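Local coordinates for chitinase (Thermococcus chitonophagus, PDB 5XSW), which probably hydrolyses chitin as an endochitinase, and is present here as a C-terminal fragment with a beta-sheet domain and a glycan-bound helical domain, at residues P57-N60 and L65-I68; N258-Y263 and P293-V298. All coordinates share one frame; numbering follows the deposited sequence.

Contact 1 of 2, residues P57-N60 and L65-I68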
ATOM      1  N   PRO A  57     -17.508  18.669  17.802  1.00 47.19           N
ATOM      2  CA  PRO A  57     -17.399  17.227  17.629  1.00 37.27           C
ATOM      3  C   PRO A  57     -18.753  16.570  17.765  1.00 40.53           C
ATOM      4  O   PRO A  57     -19.747  17.239  17.978  1.00 43.09           O
ATOM      5  CB  PRO A  57     -16.454  16.811  18.767  1.00 41.73           C
ATOM      6  CG  PRO A  57     -16.772  17.823  19.862  1.00 40.68           C
ATOM      7  CD  PRO A  57     -16.952  19.114  19.097  1.00 45.53           C
ATOM      8  N   VAL A  58     -18.783  15.255  17.619  1.00 35.52           N
ATOM      9  CA  VAL A  58     -19.956  14.444  17.881  1.00 38.84           C
ATOM     10  C   VAL A  58     -19.832  13.897  19.311  1.00 42.53           C
ATOM     11  O   VAL A  58     -18.712  13.670  19.783  1.00 33.69           O
ATOM     12  CB  VAL A  58     -20.052  13.272  16.862  1.00 44.35           C
ATOM     13  CG1 VAL A  58     -21.039  12.205  17.317  1.00 44.89           C
ATOM     14  CG2 VAL A  58     -20.388  13.805  15.478  1.00 41.76           C
ATOM     15  N   TYR A  59     -20.947  13.686  20.008  1.00 34.23           N
ATOM     16  CA  TYR A  59     -20.844  13.026  21.309  1.00 39.72           C
ATOM     17  C   TYR A  59     -22.071  12.244  21.562  1.00 40.22           C
ATOM     18  O   TYR A  59     -23.111  12.489  20.949  1.00 40.87           O
ATOM     19  CB  TYR A  59     -20.602  14.037  22.448  1.00 38.68           C
ATOM     20  CG  TYR A  59     -21.775  14.945  22.761  1.00 41.00           C
ATOM     21  CD1 TYR A  59     -22.784  14.535  23.630  1.00 39.19           C
ATOM     22  CD2 TYR A  59     -21.851  16.232  22.209  1.00 41.17           C
ATOM     23  CE1 TYR A  59     -23.881  15.373  23.917  1.00 46.17           C
ATOM     24  CE2 TYR A  59     -22.932  17.077  22.484  1.00 44.56           C
ATOM     25  CZ  TYR A  59     -23.940  16.637  23.338  1.00 47.05           C
ATOM     26  OH  TYR A  59     -25.002  17.465  23.630  1.00 54.94           O
ATOM     27  N   ASN A  60     -21.968  11.269  22.441  1.00 38.85           N
ATOM     28  CA  ASN A  60     -23.174  10.601  22.874  1.00 48.10           C
ATOM     29  C   ASN A  60     -23.088  10.335  24.384  1.00 49.62           C
ATOM     30  O   ASN A  60     -21.995  10.349  24.962  1.00 39.66           O
ATOM     31  CB  ASN A  60     -23.411   9.319  22.086  1.00 46.70           C
ATOM     32  CG  ASN A  60     -22.695   8.140  22.656  1.00 58.06           C
ATOM     33  OD1 ASN A  60     -23.185   7.489  23.593  1.00 67.88           O
ATOM     34  ND2 ASN A  60     -21.529   7.821  22.083  1.00 64.38           N
ATOM     35  N   LEU A  65     -21.698   8.208  31.428  1.00 40.18           N
ATOM     36  CA  LEU A  65     -20.543   8.139  30.486  1.00 35.23           C
ATOM     37  C   LEU A  65     -20.792   8.935  29.217  1.00 31.34           C
ATOM     38  O   LEU A  65     -21.723   8.618  28.474  1.00 38.69           O
ATOM     39  CB  LEU A  65     -20.250   6.702  30.094  1.00 43.37           C
ATOM     40  CG  LEU A  65     -18.956   6.543  29.262  1.00 39.23           C
ATOM     41  CD1 LEU A  65     -17.788   7.010  30.110  1.00 35.08           C
ATOM     42  CD2 LEU A  65     -18.792   5.084  28.853  1.00 44.03           C
ATOM     43  N   VAL A  66     -19.984   9.966  28.984  1.00 32.67           N
ATOM     44  CA  VAL A  66     -20.096  10.782  27.768  1.00 29.51           C
ATOM     45  C   VAL A  66     -18.908  10.401  26.831  1.00 34.57           C
ATOM     46  O   VAL A  66     -17.782  10.302  27.287  1.00 30.97           O
ATOM     47  CB  VAL A  66     -20.051  12.292  28.079  1.00 33.04           C
ATOM     48  CG1 VAL A  66     -20.179  13.137  26.786  1.00 29.15           C
ATOM     49  CG2 VAL A  66     -21.211  12.699  29.049  1.00 28.94           C
ATOM     50  N   THR A  67     -19.178  10.181  25.552  1.00 34.07           N
ATOM     51  CA  THR A  67     -18.112   9.812  24.583  1.00 31.24           C
ATOM     52  C   THR A  67     -18.029  10.863  23.490  1.00 27.60           C
ATOM     53  O   THR A  67     -19.021  11.088  22.783  1.00 35.24           O
ATOM     54  CB  THR A  67     -18.399   8.464  23.958  1.00 38.54           C
ATOM     55  OG1 THR A  67     -18.584   7.505  25.016  1.00 37.63           O
ATOM     56  CG2 THR A  67     -17.188   8.029  22.982  1.00 31.34           C
ATOM     57  N   ILE A  68     -16.883  11.538  23.395  1.00 30.42           N
ATOM     58  CA  ILE A  68     -16.672  12.559  22.388  1.00 32.63           C
ATOM     59  C   ILE A  68     -15.932  11.935  21.199  1.00 39.29           C
ATOM     60  O   ILE A  68     -14.864  11.346  21.387  1.00 33.36           O
ATOM     61  CB  ILE A  68     -15.852  13.717  22.900  1.00 32.35           C
ATOM     62  CG1 ILE A  68     -16.590  14.441  24.062  1.00 33.63           C
ATOM     63  CG2 ILE A  68     -15.568  14.705  21.743  1.00 33.43           C
ATOM     64  CD1 ILE A  68     -15.615  15.361  24.821  1.00 30.76           C
TER
HETATM   65  O   HOH W   1     -21.041   7.337  26.024  1.00 39.07           O

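Contact 2 of 2, residues N258-Y263 and P293-V298. With PO4 (phosphate ion), chain E.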
ATOM      1  N   ASN A 258       4.284  -0.143   1.446  1.00 20.22           N
ATOM      2  CA  ASN A 258       3.985   1.284   1.545  1.00 20.34           C
ATOM      3  C   ASN A 258       3.012   1.572   2.713  1.00 25.96           C
ATOM      4  O   ASN A 258       3.163   2.523   3.474  1.00 21.94           O
ATOM      5  CB  ASN A 258       3.360   1.764   0.199  1.00 25.40           C
ATOM      6  CG  ASN A 258       3.006   3.274   0.197  1.00 35.60           C
ATOM      7  OD1 ASN A 258       2.000   3.706   0.776  1.00 33.80           O
ATOM      8  ND2 ASN A 258       3.820   4.063  -0.476  1.00 37.25           N
ATOM      9  N   GLN A 259       2.009   0.735   2.831  1.00 20.37           N
ATOM     10  CA  GLN A 259       1.014   0.942   3.900  1.00 23.10           C
ATOM     11  C   GLN A 259       1.616   0.739   5.324  1.00 24.29           C
ATOM     12  O   GLN A 259       1.376   1.538   6.269  1.00 24.14           O
ATOM     13  CB  GLN A 259      -0.153  -0.017   3.637  1.00 27.27           C
ATOM     14  CG  GLN A 259      -1.226  -0.083   4.712  1.00 28.10           C
ATOM     15  CD  GLN A 259      -2.254  -1.138   4.354  1.00 24.52           C
ATOM     16  OE1 GLN A 259      -3.424  -0.826   4.132  1.00 34.78           O
ATOM     17  NE2 GLN A 259      -1.799  -2.356   4.194  1.00 23.36           N
ATOM     18  N   ILE A 260       2.425  -0.302   5.516  1.00 22.96           N
ATOM     19  CA  ILE A 260       2.961  -0.489   6.881  1.00 24.55           C
ATOM     20  C   ILE A 260       4.031   0.515   7.221  1.00 27.10           C
ATOM     21  O   ILE A 260       4.127   0.955   8.371  1.00 23.86           O
ATOM     22  CB  ILE A 260       3.485  -1.927   7.146  1.00 29.99           C
ATOM     23  CG1 ILE A 260       4.660  -2.278   6.268  1.00 30.27           C
ATOM     24  CG2 ILE A 260       2.326  -2.930   7.028  1.00 34.04           C
ATOM     25  CD1 ILE A 260       5.105  -3.761   6.416  1.00 34.58           C
ATOM     26  N   LYS A 261       4.778   0.996   6.225  1.00 22.49           N
ATOM     27  CA  LYS A 261       5.583   2.187   6.418  1.00 22.42           C
ATOM     28  C   LYS A 261       4.750   3.399   6.886  1.00 22.42           C
ATOM     29  O   LYS A 261       5.144   4.145   7.818  1.00 27.95           O
ATOM     30  CB  LYS A 261       6.313   2.508   5.076  1.00 26.92           C
ATOM     31  CG  LYS A 261       7.438   3.381   5.099  1.00 35.98           C
ATOM     32  CD  LYS A 261       8.087   3.416   3.648  1.00 28.48           C
ATOM     33  CE  LYS A 261       8.817   4.729   3.540  1.00 31.57           C
ATOM     34  NZ  LYS A 261       9.433   4.758   2.179  1.00 38.19           N
ATOM     35  N   ALA A 262       3.601   3.639   6.260  1.00 19.75           N
ATOM     36  CA  ALA A 262       2.752   4.770   6.700  1.00 21.46           C
ATOM     37  C   ALA A 262       2.251   4.570   8.155  1.00 26.26           C
ATOM     38  O   ALA A 262       2.195   5.498   8.953  1.00 24.05           O
ATOM     39  CB  ALA A 262       1.514   4.936   5.753  1.00 23.90           C
ATOM     40  N   TYR A 263       1.910   3.333   8.481  1.00 23.44           N
ATOM     41  CA  TYR A 263       1.317   3.037   9.802  1.00 26.85           C
ATOM     42  C   TYR A 263       2.367   3.089  10.903  1.00 30.19           C
ATOM     43  O   TYR A 263       2.061   3.317  12.089  1.00 24.77           O
ATOM     44  CB  TYR A 263       0.663   1.654   9.816  1.00 22.56           C
ATOM     45  CG  TYR A 263      -0.570   1.480   8.968  1.00 21.24           C
ATOM     46  CD1 TYR A 263      -1.200   2.556   8.366  1.00 19.92           C
ATOM     47  CD2 TYR A 263      -1.091   0.195   8.755  1.00 25.81           C
ATOM     48  CE1 TYR A 263      -2.339   2.376   7.558  1.00 20.62           C
ATOM     49  CE2 TYR A 263      -2.233   0.005   8.002  1.00 24.64           C
ATOM     50  CZ  TYR A 263      -2.852   1.100   7.412  1.00 28.26           C
ATOM     51  OH  TYR A 263      -3.969   0.855   6.666  1.00 32.07           O
ATOM     52  N   PRO A 293      12.357 -10.791   7.250  1.00 22.08           N
ATOM     53  CA  PRO A 293      11.461 -11.397   8.259  1.00 20.14           C
ATOM     54  C   PRO A 293      10.888 -10.380   9.259  1.00 18.72           C
ATOM     55  O   PRO A 293       9.750 -10.544   9.710  1.00 22.89           O
ATOM     56  CB  PRO A 293      12.374 -12.459   8.954  1.00 20.58           C
ATOM     57  CG  PRO A 293      13.809 -11.928   8.688  1.00 21.76           C
ATOM     58  CD  PRO A 293      13.692 -11.412   7.258  1.00 20.17           C
ATOM     59  N   ILE A 294      11.602  -9.308   9.548  1.00 18.83           N
ATOM     60  CA  ILE A 294      11.024  -8.261  10.397  1.00 19.95           C
ATOM     61  C   ILE A 294       9.877  -7.527   9.686  1.00 25.96           C
ATOM     62  O   ILE A 294       8.800  -7.276  10.272  1.00 20.69           O
ATOM     63  CB  ILE A 294      12.150  -7.292  10.838  1.00 22.80           C
ATOM     64  CG1 ILE A 294      13.080  -8.076  11.792  1.00 24.08           C
ATOM     65  CG2 ILE A 294      11.551  -6.051  11.547  1.00 24.90           C
ATOM     66  CD1 ILE A 294      14.540  -7.513  11.758  1.00 26.84           C
ATOM     67  N   VAL A 295      10.054  -7.233   8.396  1.00 21.48           N
ATOM     68  CA  VAL A 295       8.952  -6.627   7.615  1.00 20.63           C
ATOM     69  C   VAL A 295       7.713  -7.549   7.593  1.00 18.57           C
ATOM     70  O   VAL A 295       6.626  -7.093   7.806  1.00 18.50           O
ATOM     71  CB  VAL A 295       9.407  -6.309   6.149  1.00 24.08           C
ATOM     72  CG1 VAL A 295       8.224  -5.788   5.282  1.00 23.48           C
ATOM     73  CG2 VAL A 295      10.537  -5.277   6.217  1.00 21.50           C
ATOM     74  N   ALA A 296       7.905  -8.820   7.299  1.00 18.71           N
ATOM     75  CA  ALA A 296       6.796  -9.754   7.301  1.00 19.67           C
ATOM     76  C   ALA A 296       6.089  -9.790   8.670  1.00 22.42           C
ATOM     77  O   ALA A 296       4.852  -9.763   8.726  1.00 19.50           O
ATOM     78  CB  ALA A 296       7.263 -11.183   6.908  1.00 18.79           C
ATOM     79  N   ALA A 297       6.882  -9.820   9.745  1.00 22.12           N
ATOM     80  CA  ALA A 297       6.318  -9.793  11.128  1.00 21.63           C
ATOM     81  C   ALA A 297       5.498  -8.513  11.376  1.00 23.30           C
ATOM     82  O   ALA A 297       4.442  -8.560  11.930  1.00 22.63           O
ATOM     83  CB  ALA A 297       7.456  -9.905  12.139  1.00 19.33           C
ATOM     84  N   VAL A 298       5.993  -7.350  10.949  1.00 19.65           N
ATOM     85  CA  VAL A 298       5.235  -6.123  11.110  1.00 20.30           C
ATOM     86  C   VAL A 298       3.964  -6.144  10.275  1.00 22.72           C
ATOM     87  O   VAL A 298       2.930  -5.666  10.729  1.00 20.01           O
ATOM     88  CB  VAL A 298       6.103  -4.874  10.757  1.00 21.15           C
ATOM     89  CG1 VAL A 298       5.282  -3.549  10.744  1.00 20.37           C
ATOM     90  CG2 VAL A 298       7.302  -4.786  11.812  1.00 21.38           C
TER
HETATM   91  P   PO4 E 901      -3.682  -5.092   2.984  0.86 31.01           P
HETATM   92  O1  PO4 E 901      -2.462  -5.226   2.147  0.86 33.58           O
HETATM   93  O2  PO4 E 901      -3.503  -4.311   4.257  0.86 28.27           O
HETATM   94  O3  PO4 E 901      -4.715  -4.449   2.098  0.86 35.56           O
HETATM   95  O4  PO4 E 901      -4.213  -6.353   3.520  0.86 26.75           O

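Contact 1 of 2, residues P57-N60 and L65-I68
Asn60 and Thr67 form the hydrogen-bonded pair of an antiparallel beta hairpin made by strands 58-62 and 65-69. Both backbone bonds of the pair are in place. Asn60 N reaches Thr67 O at 3.0 Å with an N-H...O angle of 151°, its nitrogen somewhat tilted from the carbonyl plane. The return bond, Thr67 N to Asn60 O, measures 2.9 Å and is straighter, at 169°.

Weaker CA-H...O contacts add to these. Tyr59 CA lies 3.0 Å from Thr67 O, and Val66 CA lies 3.4 Å from Asn60 O, so each carbonyl oxygen of the pair meets an N-H and a CA-H of the opposite strand.

Polar side chains occupy one face. Those of Asn60 and Thr67 run side by side and point the same way. With chi1 at 86°, Asn60 CG sits between its own N and carbonyl carbon, and the amide lies beside the Thr67 side chain, with ND2 leaning to 3.7 Å from Thr67 CB. A water spans the strands, 2.7 Å from Thr67 OG1; it is placed to donate to Leu65 O and to Asn60 OD1, with more acceptors in reach than it has protons.

Apolar groups gather on the other face. Pro57 CB meets Ile68 CG2 at 3.8 Å, the proline ring and the isoleucine branch lying alongside one another. Tyr59 CD1 makes a looser, oblique approach of 4.3 Å to Val66 CG1. Strand 45-51 of the second sheet covers this side, with Tyr51 on Pro57, Ile49 on Tyr59 and Val46 on both Tyr59 and Val66.

The chemistry is thus divided: backbone bonds fix the register, the Asn60-Thr67 face is bridged through water, and the Pro57-Tyr59-Ile68 face joins the apolar layer between two sheets.

Contact 2 of 2, residues N258-Y263 and P293-V298
Helix-to-helix packing in the buried interior of the glycan-binding domain brings Ile260, on helix 254-263, against Val295 and Val298, one turn apart on helix 288-311. A single methyl carries it: Ile260 CD1 stands 3.9 Å from Val295 CG1 and 4.3 Å from Val298 CG1. The isoleucine and Val295 side chains cross at about a right angle. Ile260 CG1 lies between its backbone N and carbonyl carbon (chi1 64°), and the remainder of the chain is extended, carrying CD1 across to the second helix. Phe199 and Tyr264 close in on Val298, while Tyr277 and Met278 pack on Val295.

Gln259, the preceding residue, serves a different partner. Its extended chain brings NE2 to O2 of a phosphate, probably from the crystallisation liquor, at 2.6 Å with an N-H...O angle of 148°. Ser254 and Gly255 of the second subunit also bond this ion, as do Asn256 and Val340, and Gln259 OE1 accepts from Ser254 OG of the second subunit. An alanine in place of Gln259 would probably leave the phosphate without this donor and that serine hydroxyl without its carbonyl partner.

Helix 254-263 therefore has two chemistries: a purely apolar contact inward through Ile260, and polar bonding at the subunit interface through Gln259.

Overall arrangement
Contact 1 closes before contact 2 opens, so the two come in series along the chain. Their centres are about 33 Å apart and their nearest atoms about 21 Å apart, without touching. Contact 1 belongs to the small antiparallel beta domain at the start of this construct, the C-terminal part of a longer protein; its centre is about 31 Å from that of the chain. The centre of contact 2 lies about 9 Å from the same point, among the helices of the larger, glycan-holding domain. Within the assembly, the second subunit reaches residues of contact 2 but does not touch the segments of contact 1. The two are thus separate pieces of packing, sharing no strand, helix or sheet.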